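Local coordinates for proteinase K (Serratia sp., PDB 2B6N), which probably hydrolyses internal peptide bonds of proteins as a calcium-binding serine endopeptidase of the subtilase family from a cold-adapted bacterium, at residues G179-N184 with Y200-S205. Sequence-based numbering, arbitrary orientation.
With SO4 (sulfate ion), chain D.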
loop_
_atom_site.group_PDB
_atom_site.type_symbol
_atom_site.label_atom_id
_atom_site.label_comp_id
_atom_site.label_asym_id
_atom_site.label_seq_id
_atom_site.Cartn_x
_atom_site.Cartn_y
_atom_site.Cartn_z
ATOM N N GLY A 179 2.151 -9.736 0.622
ATOM C CA GLY A 179 3.348 -10.188 1.332
ATOM C C GLY A 179 4.571 -9.383 0.900
ATOM O O GLY A 179 4.523 -8.651 -0.091
ATOM N N SER A 180 5.661 -9.529 1.655
ATOM C CA SER A 180 6.876 -8.717 1.490
ATOM C C SER A 180 8.044 -9.529 0.925
ATOM O O SER A 180 8.248 -10.684 1.342
ATOM C CB SER A 180 7.285 -8.147 2.854
ATOM O OG SER A 180 8.512 -7.451 2.765
ATOM N N THR A 181 8.828 -8.922 0.017
ATOM C CA THR A 181 10.062 -9.536 -0.484
ATOM C C THR A 181 11.294 -8.673 -0.244
ATOM O O THR A 181 11.176 -7.476 0.032
ATOM C CB THR A 181 9.998 -9.794 -2.007
ATOM O OG1 THR A 181 9.802 -8.544 -2.691
ATOM C CG2 THR A 181 8.838 -10.758 -2.358
ATOM N N THR A 182 12.468 -9.295 -0.402
ATOM C CA THR A 182 13.760 -8.616 -0.326
ATOM C C THR A 182 14.302 -8.332 -1.729
ATOM O O THR A 182 13.735 -8.773 -2.734
ATOM C CB THR A 182 14.786 -9.459 0.417
ATOM O OG1 THR A 182 15.203 -10.546 -0.424
ATOM C CG2 THR A 182 14.200 -10.015 1.734
ATOM N N SER A 183 15.419 -7.607 -1.786
ATOM C CA SER A 183 16.043 -7.242 -3.070
ATOM C C SER A 183 16.652 -8.410 -3.840
ATOM O O SER A 183 17.051 -8.225 -4.992
ATOM C CB SER A 183 17.083 -6.118 -2.878
ATOM O OG SER A 183 18.147 -6.533 -2.018
ATOM N N ASN A 184 16.724 -9.601 -3.235
ATOM C CA ASN A 184 17.145 -10.784 -4.008
ATOM C C ASN A 184 15.972 -11.713 -4.348
ATOM O O ASN A 184 16.176 -12.851 -4.775
ATOM C CB ASN A 184 18.315 -11.546 -3.357
ATOM C CG ASN A 184 17.917 -12.314 -2.101
ATOM O OD1 ASN A 184 16.746 -12.363 -1.715
ATOM N ND2 ASN A 184 18.906 -12.924 -1.451
ATOM N N TYR A 200 2.971 -10.615 -3.883
ATOM C CA TYR A 200 4.143 -10.203 -3.133
ATOM C C TYR A 200 4.670 -8.892 -3.747
ATOM O O TYR A 200 4.518 -8.642 -4.956
ATOM C CB TYR A 200 5.230 -11.269 -3.240
ATOM C CG TYR A 200 5.208 -12.338 -2.166
ATOM C CD1 TYR A 200 4.757 -13.632 -2.451
ATOM C CD2 TYR A 200 5.665 -12.060 -0.879
ATOM C CE1 TYR A 200 4.734 -14.627 -1.461
ATOM C CE2 TYR A 200 5.661 -13.049 0.113
ATOM C CZ TYR A 200 5.206 -14.327 -0.189
ATOM O OH TYR A 200 5.230 -15.278 0.813
ATOM N N ALA A 201 5.297 -8.069 -2.911
ATOM C CA ALA A 201 5.877 -6.794 -3.354
ATOM C C ALA A 201 7.082 -6.468 -2.455
ATOM O O ALA A 201 7.162 -6.975 -1.328
ATOM C CB ALA A 201 4.822 -5.672 -3.283
ATOM N N PRO A 202 8.031 -5.644 -2.953
ATOM C CA PRO A 202 9.178 -5.221 -2.126
ATOM C C PRO A 202 8.765 -4.641 -0.791
ATOM O O PRO A 202 7.966 -3.687 -0.732
ATOM C CB PRO A 202 9.836 -4.138 -2.982
ATOM C CG PRO A 202 9.604 -4.628 -4.392
ATOM C CD PRO A 202 8.128 -5.090 -4.317
ATOM N N GLY A 203 9.326 -5.189 0.280
ATOM C CA GLY A 203 8.995 -4.695 1.621
ATOM C C GLY A 203 10.158 -4.587 2.582
ATOM O O GLY A 203 10.029 -3.932 3.606
ATOM N N SER A 204 11.291 -5.208 2.261
ATOM C CA SER A 204 12.487 -5.075 3.118
ATOM C C SER A 204 13.343 -3.864 2.693
ATOM O O SER A 204 13.650 -3.707 1.506
ATOM C CB SER A 204 13.329 -6.359 3.091
ATOM O OG SER A 204 12.685 -7.468 3.733
ATOM N N SER A 205 13.711 -3.021 3.666
ATOM C CA SER A 205 14.607 -1.851 3.467
ATOM C C SER A 205 14.129 -0.933 2.342
ATOM O O SER A 205 14.811 -0.740 1.332
ATOM C CB SER A 205 16.071 -2.280 3.245
ATOM O OG SER A 205 16.577 -2.956 4.385
HETATM S S SO4 D . 14.812 -9.747 5.863
HETATM O O1 SO4 D . 16.264 -9.716 5.649
HETATM O O2 SO4 D . 14.505 -9.936 7.281
HETATM O O3 SO4 D . 14.251 -10.887 5.128
HETATM O O4 SO4 D . 14.279 -8.452 5.457
HETATM O O HOH W 1 15.821 -5.963 0.642
#
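The Tyr200 ring lies alongside strand 176-181: CD2 is 3.4 Å from the carbonyl carbon of Gly179, while the amide N of Ser180 meets the ring at its edge, near the ring plane. With CG anti to its own carbonyl carbon (chi1 -90°), the ring also runs past Thr181, whose CG2 packs 3.7 Å from Tyr200 CD2; the phenol OH is hydrogen-bonded to the carbonyl O of Ala265. Next in line, Ala201 makes two of the parallel-sheet backbone bonds, its N to Gly179 O (3.0 Å) and its O from Thr181 N (2.9 Å). Its methyl faces helix 223-240. Pro202 diverges from the sheet toward helix 8-13, its side chain about 10 Å from the bound calcium ion. Gly203 N carries the bonding pattern on: Thr181 O accepts from two successive amides, Gly203 N (N-H...O 176°) and Ser204 N (3.2 Å), a shared acceptor that holds the chain as it leaves the strand. Ser180 OG presses to 3.0 Å from Gly203 CA, an approach open to it because Gly203 has no side chain. Ser188 OG links the hydroxyls of Ser180 and Ser204; that of Ser204 also packs beside Thr182 CG2 and bonds a sulfate, probably from the crystallisation liquor, that Ser189 also holds. One water bridges Ser204 O to Ser183 N, tying the two loops together beyond the strands. This is the edge of the parallel sheet at the core of the subtilase fold, where strand 199-202 pairs with strand 176-181 and Gly203 lies about 8 Å from the side chain of Ser224, the predicted charge-relay serine.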